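Local coordinates for protein epoxide hydrolase (Aspergillus niger, PDB 3G02) that probably opens epoxides by adding water to give diols, as an alpha/beta-hydrolase-fold enzyme, here in a variant evolved for enantioselectivity, at residues C217-P222 with A359-L364; P226-L231 with E237-M242. The protein carries 9 engineered substitutions. All coordinates share one frame; numbering follows the deposited sequence.

Interaction 1: residues C217-P222 with A359-L364; sequences CNMSAP and ATTGNL. Engineered in segment 217-222: N218 (natural residue Ala), S220 (natural residue Arg). With FMT (formic acid), chain D.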
ATOM      1  N   CYS A 217      10.209  -5.393  19.925  1.00 13.68           N
ATOM      2  CA  CYS A 217       9.731  -6.774  19.897  1.00 14.76           C
ATOM      3  C   CYS A 217       8.399  -6.852  19.166  1.00 15.32           C
ATOM      4  O   CYS A 217       7.454  -6.149  19.512  1.00 15.38           O
ATOM      5  CB  CYS A 217       9.605  -7.351  21.311  1.00 14.58           C
ATOM      6  SG  CYS A 217       9.104  -9.104  21.329  1.00 16.21           S
ATOM      7  N   ASN A 218       8.345  -7.727  18.163  1.00 16.54           N
ATOM      8  CA  ASN A 218       7.220  -7.840  17.233  1.00 17.80           C
ATOM      9  C   ASN A 218       6.129  -8.826  17.682  1.00 18.40           C
ATOM     10  O   ASN A 218       5.189  -9.109  16.934  1.00 18.62           O
ATOM     11  CB  ASN A 218       7.759  -8.240  15.849  1.00 18.14           C
ATOM     12  CG  ASN A 218       6.785  -7.938  14.718  1.00 19.35           C
ATOM     13  OD1 ASN A 218       6.705  -8.687  13.739  1.00 21.03           O
ATOM     14  ND2 ASN A 218       6.054  -6.834  14.839  1.00 20.32           N
ATOM     15  N   MET A 219       6.251  -9.326  18.908  1.00 19.09           N
ATOM     16  CA  MET A 219       5.340 -10.347  19.440  1.00 19.80           C
ATOM     17  C   MET A 219       3.886  -9.887  19.558  1.00 21.02           C
ATOM     18  O   MET A 219       3.603  -8.694  19.679  1.00 21.16           O
ATOM     19  CB  MET A 219       5.824 -10.809  20.818  1.00 19.67           C
ATOM     20  CG  MET A 219       5.574  -9.784  21.930  1.00 19.30           C
ATOM     21  SD  MET A 219       6.168 -10.282  23.547  1.00 18.23           S
ATOM     22  CE  MET A 219       5.034 -11.619  23.936  1.00 18.17           C
ATOM     23  N   SER A 220       2.972 -10.855  19.523  1.00 22.37           N
ATOM     24  CA  SER A 220       1.579 -10.623  19.898  1.00 23.63           C
ATOM     25  C   SER A 220       1.369 -11.098  21.339  1.00 24.26           C
ATOM     26  O   SER A 220       2.316 -11.553  21.986  1.00 24.31           O
ATOM     27  CB  SER A 220       0.628 -11.342  18.937  1.00 23.73           C
ATOM     28  OG  SER A 220       0.946 -12.719  18.839  1.00 24.95           O
ATOM     29  N   ALA A 221       0.139 -10.985  21.840  1.00 25.14           N
ATOM     30  CA  ALA A 221      -0.184 -11.392  23.212  1.00 26.00           C
ATOM     31  C   ALA A 221       0.208 -12.846  23.494  1.00 26.65           C
ATOM     32  O   ALA A 221      -0.102 -13.734  22.696  1.00 26.89           O
ATOM     33  CB  ALA A 221      -1.662 -11.174  23.500  1.00 26.01           C
ATOM     34  N   PRO A 222       0.910 -13.088  24.621  1.00 27.23           N
ATOM     35  CA  PRO A 222       1.311 -14.448  24.984  1.00 27.71           C
ATOM     36  C   PRO A 222       0.114 -15.294  25.433  1.00 28.35           C
ATOM     37  O   PRO A 222      -0.591 -14.909  26.370  1.00 28.36           O
ATOM     38  CB  PRO A 222       2.300 -14.233  26.135  1.00 27.72           C
ATOM     39  CG  PRO A 222       1.931 -12.922  26.720  1.00 27.34           C
ATOM     40  CD  PRO A 222       1.370 -12.092  25.607  1.00 27.27           C
ATOM     41  N   ALA A 359       9.378 -10.699  28.654  1.00 15.98           N
ATOM     42  CA  ALA A 359      10.019 -11.691  29.521  1.00 16.42           C
ATOM     43  C   ALA A 359       9.676 -13.142  29.166  1.00 16.61           C
ATOM     44  O   ALA A 359      10.452 -14.054  29.462  1.00 16.90           O
ATOM     45  CB  ALA A 359       9.685 -11.405  30.979  1.00 16.50           C
ATOM     46  N   THR A 360       8.526 -13.353  28.527  1.00 16.75           N
ATOM     47  CA  THR A 360       8.103 -14.701  28.126  1.00 16.81           C
ATOM     48  C   THR A 360       8.855 -15.199  26.891  1.00 16.84           C
ATOM     49  O   THR A 360       8.744 -16.370  26.519  1.00 17.06           O
ATOM     50  CB  THR A 360       6.583 -14.783  27.827  1.00 16.92           C
ATOM     51  OG1 THR A 360       6.289 -14.081  26.612  1.00 17.31           O
ATOM     52  CG2 THR A 360       5.760 -14.206  28.969  1.00 17.28           C
ATOM     53  N   THR A 361       9.613 -14.304  26.258  1.00 16.72           N
ATOM     54  CA  THR A 361      10.244 -14.591  24.971  1.00 16.56           C
ATOM     55  C   THR A 361      11.760 -14.794  25.051  1.00 16.57           C
ATOM     56  O   THR A 361      12.417 -15.055  24.038  1.00 16.25           O
ATOM     57  CB  THR A 361       9.936 -13.486  23.934  1.00 16.64           C
ATOM     58  OG1 THR A 361      10.731 -12.329  24.214  1.00 16.11           O
ATOM     59  CG2 THR A 361       8.465 -13.109  23.960  1.00 16.62           C
ATOM     60  N   GLY A 362      12.314 -14.664  26.252  1.00 16.73           N
ATOM     61  CA  GLY A 362      13.742 -14.859  26.444  1.00 16.97           C
ATOM     62  C   GLY A 362      14.197 -14.757  27.883  1.00 17.10           C
ATOM     63  O   GLY A 362      13.416 -14.413  28.773  1.00 17.32           O
ATOM     64  N   ASN A 363      15.472 -15.067  28.094  1.00 17.42           N
ATOM     65  CA  ASN A 363      16.131 -14.928  29.387  1.00 17.70           C
ATOM     66  C   ASN A 363      16.411 -13.445  29.645  1.00 17.44           C
ATOM     67  O   ASN A 363      17.555 -12.984  29.563  1.00 17.39           O
ATOM     68  CB  ASN A 363      17.414 -15.776  29.395  1.00 17.96           C
ATOM     69  CG  ASN A 363      18.211 -15.651  30.688  1.00 19.13           C
ATOM     70  OD1 ASN A 363      17.658 -15.414  31.767  1.00 21.13           O
ATOM     71  ND2 ASN A 363      19.525 -15.810  30.576  1.00 20.62           N
ATOM     72  N   LEU A 364      15.344 -12.709  29.950  1.00 17.48           N
ATOM     73  CA  LEU A 364      15.407 -11.258  30.097  1.00 17.63           C
ATOM     74  C   LEU A 364      16.059 -10.867  31.418  1.00 17.73           C
ATOM     75  O   LEU A 364      15.408 -10.855  32.466  1.00 18.28           O
ATOM     76  CB  LEU A 364      14.009 -10.636  29.963  1.00 17.53           C
ATOM     77  CG  LEU A 364      13.913  -9.106  29.946  1.00 17.38           C
ATOM     78  CD1 LEU A 364      14.479  -8.532  28.650  1.00 18.05           C
ATOM     79  CD2 LEU A 364      12.477  -8.661  30.149  1.00 17.72           C
TER
HETATM   80  C   FMT D 409      11.688  -9.659  17.777  1.00 18.33           C
HETATM   81  O1  FMT D 409      10.920  -8.824  17.300  1.00 17.69           O
HETATM   82  O2  FMT D 409      11.446 -10.305  18.798  1.00 18.49           O
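M219 lays the end of its thioether chain over the methyl group of T361, with SD and CE both 3.7 Å from T361 CG2. The chain runs straight through chi2 and bends at chi3 (-69°), which turns CE along the threonine methyl and brings it 3.8 Å from T360 OG1. A long, flexible and polarisable side chain suits this place, since it can reach from one loop to the other and follow the uneven surface made by two consecutive threonines. P222, on the same side as M219, approaches T360 as well: its CB lies 4.0 Å from T360 OG1.

The contact across the two segments is van der Waals packing, and the threonine hydroxyls are hydrogen-bonded to residues outside the two segments. With chi1 at 76°, T361 turns OG1 back to hydrogen-bond I358 O, leaving CG2 for the methionine. T360 OG1 hydrogen-bonds W357 O and Q332 NE2, which satisfies the oxygen beside M219 and P222. Next to this patch, the backbone N of the engineered N218 donates a 2.9 Å hydrogen bond to O1 of a formic acid molecule, probably from the crystallisation liquor, which R200 also holds through NE.

Segment 217-222 belongs to the loop that leaves strand 209-214 for helix 233-248, whereas 359-364 follows helix 355-358 and enters strand 362-369, outermost in this chain's sheet. In that sheet, strand 340-345 lies between strands 209-214 and 362-369; its F343 touches C217 and its F341 touches T361. W357 of helix 355-358 packs on M219 and P222.

Interaction 2: residues P226-L231 with E237-M242; sequences PSIESL and EGIARM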
ATOM      1  N   PRO A 226       1.184 -13.362  30.827  1.00 27.09           N
ATOM      2  CA  PRO A 226       0.189 -12.634  31.627  1.00 26.47           C
ATOM      3  C   PRO A 226      -0.868 -11.904  30.797  1.00 25.76           C
ATOM      4  O   PRO A 226      -0.588 -11.446  29.685  1.00 25.69           O
ATOM      5  CB  PRO A 226       1.036 -11.630  32.416  1.00 26.61           C
ATOM      6  CG  PRO A 226       2.271 -11.468  31.625  1.00 26.85           C
ATOM      7  CD  PRO A 226       2.533 -12.792  30.986  1.00 27.06           C
ATOM      8  N   SER A 227      -2.073 -11.809  31.350  1.00 24.88           N
ATOM      9  CA  SER A 227      -3.217 -11.219  30.663  1.00 24.15           C
ATOM     10  C   SER A 227      -3.120  -9.698  30.569  1.00 23.66           C
ATOM     11  O   SER A 227      -2.339  -9.069  31.292  1.00 23.32           O
ATOM     12  CB  SER A 227      -4.503 -11.597  31.398  1.00 24.19           C
ATOM     13  OG  SER A 227      -4.513 -11.019  32.694  1.00 24.35           O
ATOM     14  N   ILE A 228      -3.926  -9.121  29.677  1.00 23.02           N
ATOM     15  CA  ILE A 228      -4.096  -7.669  29.563  1.00 22.64           C
ATOM     16  C   ILE A 228      -4.549  -7.074  30.897  1.00 21.98           C
ATOM     17  O   ILE A 228      -4.113  -5.989  31.281  1.00 21.80           O
ATOM     18  CB  ILE A 228      -5.141  -7.301  28.466  1.00 22.81           C
ATOM     19  CG1 ILE A 228      -4.773  -7.932  27.116  1.00 23.60           C
ATOM     20  CG2 ILE A 228      -5.327  -5.778  28.353  1.00 22.89           C
ATOM     21  CD1 ILE A 228      -3.743  -7.168  26.320  1.00 24.51           C
ATOM     22  N   GLU A 229      -5.423  -7.802  31.594  1.00 21.56           N
ATOM     23  CA  GLU A 229      -5.960  -7.378  32.891  1.00 21.05           C
ATOM     24  C   GLU A 229      -4.883  -7.205  33.955  1.00 19.93           C
ATOM     25  O   GLU A 229      -5.041  -6.405  34.874  1.00 19.73           O
ATOM     26  CB  GLU A 229      -7.008  -8.374  33.398  1.00 21.53           C
ATOM     27  CG  GLU A 229      -8.343  -8.308  32.672  1.00 23.67           C
ATOM     28  CD  GLU A 229      -8.337  -9.024  31.334  1.00 25.94           C
ATOM     29  OE1 GLU A 229      -7.472  -9.902  31.120  1.00 27.33           O
ATOM     30  OE2 GLU A 229      -9.210  -8.709  30.495  1.00 27.77           O
ATOM     31  N   SER A 230      -3.797  -7.964  33.828  1.00 18.60           N
ATOM     32  CA  SER A 230      -2.695  -7.908  34.787  1.00 17.45           C
ATOM     33  C   SER A 230      -1.763  -6.714  34.563  1.00 17.15           C
ATOM     34  O   SER A 230      -0.903  -6.424  35.395  1.00 16.69           O
ATOM     35  CB  SER A 230      -1.892  -9.209  34.750  1.00 17.52           C
ATOM     36  OG  SER A 230      -1.041  -9.254  33.614  1.00 16.37           O
ATOM     37  N   LEU A 231      -1.930  -6.032  33.432  1.00 16.78           N
ATOM     38  CA  LEU A 231      -1.040  -4.937  33.056  1.00 16.77           C
ATOM     39  C   LEU A 231      -1.417  -3.633  33.744  1.00 16.83           C
ATOM     40  O   LEU A 231      -2.589  -3.392  34.029  1.00 16.68           O
ATOM     41  CB  LEU A 231      -1.041  -4.748  31.534  1.00 16.51           C
ATOM     42  CG  LEU A 231      -0.672  -5.965  30.682  1.00 16.24           C
ATOM     43  CD1 LEU A 231      -0.726  -5.585  29.210  1.00 15.82           C
ATOM     44  CD2 LEU A 231       0.699  -6.525  31.048  1.00 16.25           C
ATOM     45  N   GLU A 237      -2.237   1.258  27.997  1.00 17.81           N
ATOM     46  CA  GLU A 237      -2.168   2.315  26.991  1.00 18.29           C
ATOM     47  C   GLU A 237      -1.241   1.893  25.855  1.00 17.29           C
ATOM     48  O   GLU A 237      -1.553   2.116  24.681  1.00 17.49           O
ATOM     49  CB  GLU A 237      -1.698   3.635  27.606  1.00 18.20           C
ATOM     50  CG  GLU A 237      -2.742   4.322  28.479  1.00 19.98           C
ATOM     51  CD  GLU A 237      -2.201   5.537  29.220  1.00 20.44           C
ATOM     52  OE1 GLU A 237      -0.972   5.783  29.192  1.00 23.77           O
ATOM     53  OE2 GLU A 237      -3.017   6.255  29.838  1.00 24.37           O
ATOM     54  N   GLY A 238      -0.123   1.263  26.215  1.00 16.33           N
ATOM     55  CA  GLY A 238       0.842   0.741  25.248  1.00 15.38           C
ATOM     56  C   GLY A 238       0.225  -0.302  24.335  1.00 14.91           C
ATOM     57  O   GLY A 238       0.441  -0.283  23.117  1.00 14.13           O
ATOM     58  N   ILE A 239      -0.553  -1.209  24.921  1.00 14.22           N
ATOM     59  CA  ILE A 239      -1.270  -2.221  24.148  1.00 14.09           C
ATOM     60  C   ILE A 239      -2.291  -1.575  23.205  1.00 14.01           C
ATOM     61  O   ILE A 239      -2.447  -2.010  22.066  1.00 13.73           O
ATOM     62  CB  ILE A 239      -1.945  -3.285  25.068  1.00 14.09           C
ATOM     63  CG1 ILE A 239      -0.890  -4.018  25.913  1.00 14.43           C
ATOM     64  CG2 ILE A 239      -2.797  -4.268  24.256  1.00 14.24           C
ATOM     65  CD1 ILE A 239       0.245  -4.644  25.128  1.00 15.63           C
ATOM     66  N   ALA A 240      -2.968  -0.531  23.678  1.00 13.98           N
ATOM     67  CA  ALA A 240      -3.913   0.225  22.852  1.00 14.16           C
ATOM     68  C   ALA A 240      -3.223   0.840  21.635  1.00 14.04           C
ATOM     69  O   ALA A 240      -3.752   0.776  20.523  1.00 14.37           O
ATOM     70  CB  ALA A 240      -4.601   1.305  23.678  1.00 14.26           C
ATOM     71  N   ARG A 241      -2.045   1.422  21.847  1.00 13.69           N
ATOM     72  CA  ARG A 241      -1.259   1.980  20.737  1.00 13.51           C
ATOM     73  C   ARG A 241      -0.826   0.875  19.773  1.00 13.11           C
ATOM     74  O   ARG A 241      -0.860   1.062  18.549  1.00 12.47           O
ATOM     75  CB  ARG A 241      -0.061   2.785  21.251  1.00 13.38           C
ATOM     76  CG  ARG A 241      -0.464   4.005  22.085  1.00 14.51           C
ATOM     77  CD  ARG A 241       0.696   4.971  22.324  1.00 15.16           C
ATOM     78  NE  ARG A 241       1.811   4.354  23.045  1.00 17.18           N
ATOM     79  CZ  ARG A 241       1.881   4.229  24.370  1.00 18.31           C
ATOM     80  NH1 ARG A 241       0.899   4.678  25.142  1.00 19.91           N
ATOM     81  NH2 ARG A 241       2.940   3.651  24.927  1.00 17.66           N
ATOM     82  N   MET A 242      -0.346  -0.240  20.325  0.75 12.87           N
ATOM     83  CA  MET A 242       0.121  -1.375  19.523  0.75 13.33           C
ATOM     84  C   MET A 242      -0.997  -1.871  18.607  0.75 12.87           C
ATOM     85  O   MET A 242      -0.794  -2.131  17.418  0.75 12.45           O
ATOM     86  CB  MET A 242       0.577  -2.508  20.442  0.75 13.00           C
ATOM     87  CG  MET A 242       0.787  -3.837  19.740  0.75 14.14           C
ATOM     88  SD  MET A 242       0.781  -5.203  20.903  0.75 16.44           S
ATOM     89  CE  MET A 242      -0.973  -5.396  21.196  0.75 17.37           C
TER
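Residues 228-230 have helical backbone angles, and segment 226-231 approaches one face of helix 233-248, at its residues 237-242, the CA atoms of I228 and I239 being 8.2 Å apart. I239 carries the contact with both its branches. Its CG2 meets I228 CD1 at 3.7 Å, and its CG1 meets L231 CD1, also at 3.7 Å. The I228 and I239 side chains pass each other at a slant; that of L231 comes at about a right angle. A chi1 of -60° points I239 CG1 toward L231 and CG2 toward I228, splitting the beta-branch between two partners. Branched aliphatic residues suit this apolar junction, which W357 also borders by touching both isoleucines.

This bend is held from within. S227 O accepts two hydrogen bonds from S230, one from its backbone N and one from OG at 2.7 Å, the hydroxyl lying in the carbonyl plane on a lone pair. L231 N also hydrogen-bonds I228 O, just where L231 turns its side chain to the helix.

The contact belongs to the start of the helical insertion between strands 209-214 and 340-345, the position of the cap (lid) in alpha/beta-hydrolase-fold epoxide hydrolases.

Both interactions use the chain that follows strand 209-214, and interaction 2 is nested inside the loop that interaction 1 closes; their centres lie about 13 Å apart. Interaction 1 is the long-range one, tying that loop to the entrance of strand 362-369, whereas interaction 2 joins neighbouring pieces of chain farther from the molecular centre. Both contacts are largely buried, although exposed residues flank each. Their chemistry differs accordingly: a methionine thioether, a proline and a threonine methyl beside hydrogen-bonded hydroxyls in the first, purely aliphatic branches in the second. Helix 355-358 links them through W357, and T360 CG2 touches P226 CD at 4.1 Å.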